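Local coordinates for CRISPR-associated protein, Cse1 family (Acidimicrobium ferrooxidans, PDB 4H3T) that probably serves as the large Cse1 subunit of a type I-E Cascade complex, the CRISPR RNA-guided surveillance machinery that recognises invading DNA, at residues R484-E492 against L525-S533; R246-L257 against G286-V297. The protein carries 1 engineered substitution. One frame throughout, in Å; residues are numbered along the deposited sequence.

Going from the N terminus, contact 2 comes first: R246-L257 and G286-V297 close a loop whose 28 intervening residues are mostly the hairpin of strands 263-272 and 275-289. It ties the short strand 248-249 and helix 254-257 to the end of that hairpin and to helix 291-297. The chain is well past this closure when contact 1 opens, where R484-E492 and L525-S533 bring together the two last helices, 481-504 and 511-532, across 32 mostly helical residues. The two loops therefore follow in series, neither nested nor crossed. They lie on opposite sides of the chain's centre, their nearest atoms about 29 Å apart, one in a mixed sheet-and-helix region and the other in a helical bundle.

Contact 1: R484-E492 against L525-S533; sequences RAEWAALVE and LARARNEFS
R529 and E492 make the salt bridge across the two helices. One carboxylate oxygen takes both bonds: R529 NE reaches E492 OE1 at 2.6 Å, and R529 NH2 adds a weak second bond to the same OE1 at 3.0 Å. The oxygen lies near the guanidinium plane, whereas the arginine arrives from above the carboxylate, the flat groups 89° apart. A bend at chi2 (-91°) carries the R529 guanidinium across to A488, one face over the A488 methyl, whose CB is 3.8 Å from CZ of R529. With a leucine in place of R529, the E492 carboxylate would probably lose its charged mate across the contact and the A488 methyl the flat group covering it.

The second polar tie is at the other end, where R484 NH1 donates to F532 O at 2.8 Å, in the carbonyl plane; its NH2 goes to D404. The segments run antiparallel, 167° between their axes, on helices 481-504 and 511-532, neighbours in the C-terminal four-helix bundle of the Cse1 family, alongside helices 397-415 and 445-473.

Apolar packing centres on F532, whose ring reaches across to the other helix. R484 CG sits over one face as a CH-pi contact, 4.1 Å from the F532 ring centroid. The rim atom CE2 of F532 comes 3.6 Å from CD1 of W487, meeting the indole at its edge; W487 NE1 bonds to A405 O. A488 CB touches F532 CD2, and F408 meets the phenylalanine with its ring almost parallel. Where helix 511-532 ends, S533 OG lies 3.3 Å from A485 CA.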
# COMPACT_ATOMS: atom_id res chain seq x y z
N ARG A 484 13.44 21.47 13.73
CA ARG A 484 14.74 21.02 13.20
C ARG A 484 15.72 20.89 14.39
O ARG A 484 16.27 19.81 14.60
CB ARG A 484 15.24 22.05 12.15
CG ARG A 484 16.49 21.68 11.40
CD ARG A 484 16.80 22.73 10.31
NE ARG A 484 16.09 22.51 9.04
CZ ARG A 484 16.48 21.72 8.05
NH1 ARG A 484 17.58 21.00 8.15
NH2 ARG A 484 15.78 21.67 6.93
N ALA A 485 15.81 21.93 15.25
CA ALA A 485 16.64 21.89 16.46
C ALA A 485 16.11 20.85 17.49
O ALA A 485 16.91 20.10 18.09
CB ALA A 485 16.76 23.29 17.08
N GLU A 486 14.80 20.73 17.66
CA GLU A 486 14.24 19.71 18.58
C GLU A 486 14.55 18.30 18.16
O GLU A 486 14.92 17.48 19.00
CB GLU A 486 12.71 19.81 18.65
CG GLU A 486 12.30 21.10 19.37
CD GLU A 486 10.85 21.46 19.13
OE1 GLU A 486 10.13 20.72 18.41
OE2 GLU A 486 10.43 22.49 19.67
N TRP A 487 14.37 18.01 16.87
CA TRP A 487 14.64 16.68 16.38
C TRP A 487 16.16 16.34 16.55
O TRP A 487 16.51 15.22 16.96
CB TRP A 487 14.23 16.56 14.92
CG TRP A 487 14.47 15.19 14.35
CD1 TRP A 487 15.34 14.84 13.35
CD2 TRP A 487 13.80 13.99 14.75
NE1 TRP A 487 15.27 13.48 13.12
CE2 TRP A 487 14.30 12.95 13.94
CE3 TRP A 487 12.82 13.70 15.72
CZ2 TRP A 487 13.87 11.62 14.08
CZ3 TRP A 487 12.41 12.38 15.87
CH2 TRP A 487 12.92 11.36 15.05
N ALA A 488 17.04 17.31 16.29
CA ALA A 488 18.48 17.11 16.43
C ALA A 488 18.84 16.66 17.85
O ALA A 488 19.60 15.71 18.04
CB ALA A 488 19.25 18.39 16.09
N ALA A 489 18.35 17.39 18.85
CA ALA A 489 18.60 17.04 20.25
C ALA A 489 17.95 15.68 20.64
O ALA A 489 18.54 14.94 21.41
CB ALA A 489 18.08 18.15 21.19
N LEU A 490 16.73 15.38 20.17
CA LEU A 490 16.11 14.08 20.48
C LEU A 490 16.95 12.91 19.91
O LEU A 490 17.31 11.98 20.62
CB LEU A 490 14.67 14.07 19.94
CG LEU A 490 13.83 12.86 20.31
CD1 LEU A 490 12.35 13.26 20.44
CD2 LEU A 490 14.11 11.64 19.36
N VAL A 491 17.35 13.01 18.65
CA VAL A 491 18.11 11.92 18.03
C VAL A 491 19.46 11.73 18.73
O VAL A 491 19.85 10.59 18.97
CB VAL A 491 18.27 12.15 16.52
CG1 VAL A 491 19.26 11.17 15.89
CG2 VAL A 491 16.93 12.08 15.81
N GLU A 492 20.15 12.82 19.08
CA GLU A 492 21.43 12.70 19.79
C GLU A 492 21.28 11.98 21.13
O GLU A 492 22.14 11.18 21.48
CB GLU A 492 22.05 14.07 20.11
CG GLU A 492 22.71 14.77 18.94
CD GLU A 492 23.63 15.87 19.47
OE1 GLU A 492 23.14 17.01 19.64
OE2 GLU A 492 24.76 15.53 19.89
N LEU A 525 28.60 12.04 14.42
CA LEU A 525 27.33 12.59 14.87
C LEU A 525 27.37 14.14 14.86
O LEU A 525 26.44 14.75 14.36
CB LEU A 525 26.99 12.09 16.27
CG LEU A 525 25.60 12.48 16.82
CD1 LEU A 525 24.47 11.91 15.91
CD2 LEU A 525 25.47 12.05 18.31
N ALA A 526 28.47 14.74 15.35
CA ALA A 526 28.68 16.18 15.38
C ALA A 526 28.67 16.75 13.95
O ALA A 526 27.99 17.74 13.69
CB ALA A 526 30.01 16.54 16.07
N ARG A 527 29.37 16.07 13.01
CA ARG A 527 29.38 16.49 11.62
C ARG A 527 27.96 16.45 11.02
O ARG A 527 27.56 17.39 10.33
CB ARG A 527 30.31 15.61 10.78
CG ARG A 527 30.68 16.21 9.44
CD ARG A 527 31.57 15.28 8.66
NE ARG A 527 32.89 15.10 9.28
CZ ARG A 527 33.92 15.94 9.19
NH1 ARG A 527 33.80 17.08 8.50
NH2 ARG A 527 35.07 15.67 9.79
N ALA A 528 27.22 15.37 11.25
CA ALA A 528 25.87 15.28 10.71
C ALA A 528 24.94 16.36 11.34
O ALA A 528 24.09 16.92 10.67
CB ALA A 528 25.31 13.91 10.98
N ARG A 529 25.07 16.55 12.64
CA ARG A 529 24.33 17.54 13.43
C ARG A 529 24.55 18.98 12.87
O ARG A 529 23.60 19.75 12.74
CB ARG A 529 24.83 17.52 14.88
CG ARG A 529 23.78 17.46 15.93
CD ARG A 529 23.38 18.80 16.36
NE ARG A 529 22.77 18.74 17.68
CZ ARG A 529 22.08 19.71 18.23
NH1 ARG A 529 21.91 20.87 17.58
NH2 ARG A 529 21.56 19.56 19.44
N ASN A 530 25.79 19.31 12.50
CA ASN A 530 26.10 20.62 11.95
C ASN A 530 25.43 20.79 10.56
O ASN A 530 24.86 21.83 10.31
CB ASN A 530 27.62 20.83 11.89
CG ASN A 530 27.99 22.19 11.38
OD1 ASN A 530 27.63 23.21 11.98
ND2 ASN A 530 28.58 22.24 10.19
N GLU A 531 25.38 19.74 9.74
CA GLU A 531 24.71 19.78 8.45
C GLU A 531 23.18 19.88 8.61
O GLU A 531 22.51 20.52 7.79
CB GLU A 531 25.08 18.50 7.65
CG GLU A 531 24.36 18.25 6.32
CD GLU A 531 24.57 16.83 5.82
OE1 GLU A 531 23.58 16.18 5.41
OE2 GLU A 531 25.73 16.35 5.88
N PHE A 532 22.62 19.26 9.65
CA PHE A 532 21.19 19.24 9.83
C PHE A 532 20.65 20.49 10.51
O PHE A 532 19.68 21.07 10.05
CB PHE A 532 20.75 18.00 10.63
CG PHE A 532 19.26 17.93 10.93
CD1 PHE A 532 18.32 18.08 9.92
CD2 PHE A 532 18.80 17.72 12.22
CE1 PHE A 532 16.94 17.99 10.20
CE2 PHE A 532 17.43 17.66 12.50
CZ PHE A 532 16.50 17.81 11.49
N SER A 533 21.24 20.85 11.66
CA SER A 533 20.79 21.94 12.51
C SER A 533 22.04 22.73 12.99
O SER A 533 22.55 22.52 14.11
CB SER A 533 19.98 21.33 13.66
OG SER A 533 19.30 22.27 14.46

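Contact 2: R246-L257 against G286-V297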
# COMPACT_ATOMS: atom_id res chain seq x y z
N ARG A 246 -8.82 -14.28 -22.32
CA ARG A 246 -8.25 -13.09 -21.67
C ARG A 246 -7.38 -12.32 -22.64
O ARG A 246 -6.96 -12.84 -23.68
CB ARG A 246 -7.45 -13.51 -20.43
CG ARG A 246 -6.10 -14.19 -20.74
CD ARG A 246 -5.63 -15.07 -19.62
NE ARG A 246 -4.23 -15.46 -19.75
CZ ARG A 246 -3.16 -14.78 -19.35
NH1 ARG A 246 -1.95 -15.28 -19.53
NH2 ARG A 246 -3.30 -13.60 -18.74
N VAL A 247 -7.11 -11.08 -22.31
CA VAL A 247 -6.35 -10.16 -23.17
C VAL A 247 -5.45 -9.31 -22.33
O VAL A 247 -5.65 -9.20 -21.11
CB VAL A 247 -7.30 -9.21 -24.02
CG1 VAL A 247 -8.21 -9.97 -24.99
CG2 VAL A 247 -8.12 -8.29 -23.16
N MSE A 248 -4.53 -8.63 -23.00
CA MSE A 248 -3.81 -7.48 -22.46
C MSE A 248 -4.56 -6.27 -23.04
O MSE A 248 -4.75 -6.24 -24.25
CB MSE A 248 -2.33 -7.40 -22.79
CG MSE A 248 -1.75 -6.05 -22.25
SE MSE A 248 0.09 -5.80 -22.53
CE MSE A 248 0.71 -6.96 -21.10
N ARG A 249 -4.98 -5.32 -22.21
CA ARG A 249 -5.81 -4.18 -22.60
C ARG A 249 -5.46 -2.97 -21.76
O ARG A 249 -5.20 -3.09 -20.56
CB ARG A 249 -7.30 -4.58 -22.32
CG ARG A 249 -8.34 -3.57 -22.59
CD ARG A 249 -9.73 -4.20 -22.64
NE ARG A 249 -10.32 -4.51 -21.33
CZ ARG A 249 -10.81 -3.60 -20.49
NH1 ARG A 249 -10.72 -2.31 -20.78
NH2 ARG A 249 -11.34 -3.97 -19.33
N ALA A 250 -5.59 -1.80 -22.36
CA ALA A 250 -5.45 -0.52 -21.67
C ALA A 250 -6.74 -0.23 -20.92
O ALA A 250 -7.80 -0.25 -21.52
CB ALA A 250 -5.16 0.61 -22.67
N PRO A 251 -6.71 0.16 -19.64
CA PRO A 251 -7.98 0.51 -18.97
C PRO A 251 -8.60 1.80 -19.54
O PRO A 251 -7.86 2.67 -19.94
CB PRO A 251 -7.61 0.62 -17.48
CG PRO A 251 -6.12 0.64 -17.43
CD PRO A 251 -5.55 0.25 -18.75
N ASP A 252 -9.94 1.88 -19.60
CA ASP A 252 -10.64 3.06 -20.12
C ASP A 252 -10.58 4.24 -19.16
O ASP A 252 -10.81 5.37 -19.54
CB ASP A 252 -12.10 2.71 -20.40
CG ASP A 252 -12.29 1.64 -21.47
OD1 ASP A 252 -11.34 1.44 -22.29
OD2 ASP A 252 -13.35 0.98 -21.46
N GLY A 253 -10.39 3.93 -17.90
CA GLY A 253 -10.35 4.89 -16.82
C GLY A 253 -10.30 4.19 -15.48
O GLY A 253 -10.13 2.94 -15.40
N VAL A 254 -10.53 4.96 -14.43
CA VAL A 254 -10.42 4.42 -13.07
C VAL A 254 -11.48 3.43 -12.70
O VAL A 254 -11.17 2.50 -11.96
CB VAL A 254 -10.35 5.49 -11.97
CG1 VAL A 254 -8.98 6.16 -11.95
CG2 VAL A 254 -11.48 6.52 -12.08
N CYS A 255 -12.73 3.59 -13.15
CA CYS A 255 -13.78 2.61 -12.80
C CYS A 255 -13.45 1.26 -13.37
O CYS A 255 -13.72 0.26 -12.71
CB CYS A 255 -15.16 3.03 -13.24
SG CYS A 255 -15.75 4.56 -12.47
N ASP A 256 -12.91 1.23 -14.61
CA ASP A 256 -12.49 0.00 -15.29
C ASP A 256 -11.26 -0.60 -14.51
O ASP A 256 -11.31 -1.73 -14.04
CB ASP A 256 -12.15 0.37 -16.75
CG ASP A 256 -11.78 -0.75 -17.67
OD1 ASP A 256 -12.13 -1.92 -17.35
OD2 ASP A 256 -11.12 -0.47 -18.71
N LEU A 257 -10.25 0.22 -14.24
CA LEU A 257 -9.04 -0.25 -13.59
C LEU A 257 -9.26 -0.70 -12.17
O LEU A 257 -8.77 -1.77 -11.79
CB LEU A 257 -7.96 0.80 -13.60
CG LEU A 257 -6.58 0.42 -12.98
CD1 LEU A 257 -6.00 -0.87 -13.62
CD2 LEU A 257 -5.64 1.60 -13.14
N GLY A 286 -6.53 -14.16 -15.88
CA GLY A 286 -7.43 -13.18 -16.50
C GLY A 286 -6.66 -12.11 -17.26
O GLY A 286 -5.57 -12.34 -17.82
N ASP A 287 -7.27 -10.95 -17.37
CA ASP A 287 -6.74 -9.90 -18.19
C ASP A 287 -5.54 -9.20 -17.59
O ASP A 287 -5.46 -8.97 -16.40
CB ASP A 287 -7.81 -8.83 -18.48
CG ASP A 287 -9.00 -9.30 -19.27
OD1 ASP A 287 -8.82 -10.16 -20.18
OD2 ASP A 287 -10.15 -8.84 -18.96
N GLU A 288 -4.62 -8.79 -18.44
CA GLU A 288 -3.42 -8.10 -18.01
C GLU A 288 -3.57 -6.61 -18.30
O GLU A 288 -4.07 -6.25 -19.36
CB GLU A 288 -2.19 -8.63 -18.76
CG GLU A 288 -1.97 -10.15 -18.68
CD GLU A 288 -1.60 -10.73 -17.33
OE1 GLU A 288 -1.54 -9.95 -16.36
OE2 GLU A 288 -1.34 -11.96 -17.25
N VAL A 289 -3.16 -5.75 -17.36
CA VAL A 289 -3.23 -4.32 -17.52
C VAL A 289 -2.03 -3.87 -18.36
O VAL A 289 -0.88 -4.18 -18.04
CB VAL A 289 -3.25 -3.57 -16.16
CG1 VAL A 289 -3.26 -2.07 -16.37
CG2 VAL A 289 -4.43 -3.98 -15.30
N ASP A 290 -2.31 -3.08 -19.39
CA ASP A 290 -1.28 -2.38 -20.18
C ASP A 290 -0.62 -1.36 -19.24
O ASP A 290 -1.26 -0.41 -18.78
CB ASP A 290 -1.94 -1.73 -21.39
CG ASP A 290 -0.96 -1.03 -22.31
OD1 ASP A 290 -0.10 -0.30 -21.81
OD2 ASP A 290 -1.08 -1.20 -23.54
N ARG A 291 0.63 -1.63 -18.89
CA ARG A 291 1.36 -0.87 -17.86
C ARG A 291 1.65 0.58 -18.28
O ARG A 291 1.59 1.47 -17.41
CB ARG A 291 2.65 -1.60 -17.48
CG ARG A 291 2.34 -2.96 -16.80
CD ARG A 291 3.58 -3.81 -16.55
NE ARG A 291 3.24 -4.95 -15.68
CZ ARG A 291 4.12 -5.74 -15.06
NH1 ARG A 291 5.42 -5.50 -15.17
NH2 ARG A 291 3.71 -6.75 -14.33
N ARG A 292 1.80 0.84 -19.60
CA ARG A 292 1.97 2.21 -20.12
C ARG A 292 0.71 3.01 -19.92
O ARG A 292 0.76 4.13 -19.42
CB ARG A 292 2.34 2.19 -21.62
CG ARG A 292 2.59 3.57 -22.25
CD ARG A 292 1.90 3.80 -23.59
NE ARG A 292 0.56 4.40 -23.47
CZ ARG A 292 -0.61 3.77 -23.64
NH1 ARG A 292 -0.65 2.47 -23.94
NH2 ARG A 292 -1.76 4.44 -23.51
N ALA A 293 -0.45 2.43 -20.29
CA ALA A 293 -1.73 3.10 -20.09
C ALA A 293 -2.06 3.29 -18.60
O ALA A 293 -2.66 4.29 -18.25
CB ALA A 293 -2.85 2.32 -20.78
N ALA A 294 -1.65 2.35 -17.69
CA ALA A 294 -1.95 2.46 -16.25
C ALA A 294 -1.38 3.75 -15.63
O ALA A 294 -2.00 4.34 -14.75
CB ALA A 294 -1.38 1.24 -15.50
N ARG A 295 -0.19 4.16 -16.09
CA ARG A 295 0.48 5.35 -15.59
C ARG A 295 -0.39 6.60 -15.83
O ARG A 295 -0.49 7.46 -14.95
CB ARG A 295 1.88 5.43 -16.20
CG ARG A 295 2.53 6.75 -16.03
CD ARG A 295 4.01 6.68 -16.29
NE ARG A 295 4.57 8.02 -16.26
CZ ARG A 295 4.54 8.91 -17.25
NH1 ARG A 295 3.98 8.61 -18.42
NH2 ARG A 295 5.10 10.09 -17.09
N ASP A 296 -1.08 6.66 -16.95
CA ASP A 296 -1.98 7.79 -17.23
C ASP A 296 -3.25 7.75 -16.40
O ASP A 296 -3.85 8.78 -16.18
CB ASP A 296 -2.37 7.80 -18.71
CG ASP A 296 -1.21 8.11 -19.68
OD1 ASP A 296 -0.20 8.74 -19.24
OD2 ASP A 296 -1.30 7.70 -20.86
N VAL A 297 -3.71 6.57 -16.03
CA VAL A 297 -5.00 6.42 -15.38
C VAL A 297 -5.00 6.52 -13.86
O VAL A 297 -5.91 7.11 -13.28
CB VAL A 297 -5.58 5.03 -15.80
CG1 VAL A 297 -6.88 4.70 -15.07
CG2 VAL A 297 -5.79 4.96 -17.32
O HOH W 1 0.15 -13.35 -18.93
O HOH W 2 -10.38 -6.32 -17.66
O HOH W 3 -11.68 -7.13 -20.80
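R246 reaches along G286 to E288, and its NH2 holds two acceptors: G286 O at 2.8 Å and OE2 of E288 at 3.0 Å, the latter a salt bridge. Both lie near the guanidinium plane; a water joins R246 NH1 to that E288 oxygen, while NE pairs with D190. A bend at chi2 (-67°) brings E288 OE2 there, met from above the carboxylate plane with the flat groups 72° apart. Next comes a short parallel pairing of M248-R249 with E288-V289, in which E288 N bonds to V247 O, R249 N to E288 O and D290 N to R249 O. Ahead of it, V247 N bonds to D287 OD1 at 2.9 Å.

The tight part lies beyond the strands. A250 CB and A293 CB are pressed to 3.4 Å, closer than usual. P251, L257, V289 and V297 fill in behind: L257 CD1 meets V289 CG2 at 3.9 Å and its CD2 meets V297 CG1. D290 caps helix 291-297 through OD1, 3.1 Å from A293 N.

The strand end is looser and wetter: V247 and selenomethionine M248 are exposed. On the opposite face, with V289, two waters bridge R249 to D287 OD2, yet the R249 guanidinium grips buried D256 end-on with NH1 and NH2.

Strand 248-249 borders the end of strand 275-289, with W260 packed on R249, P251 and V289, Y196 of helix 196-199 covering L257, V289 and A294, and helix 52-68 touching V254 and L257.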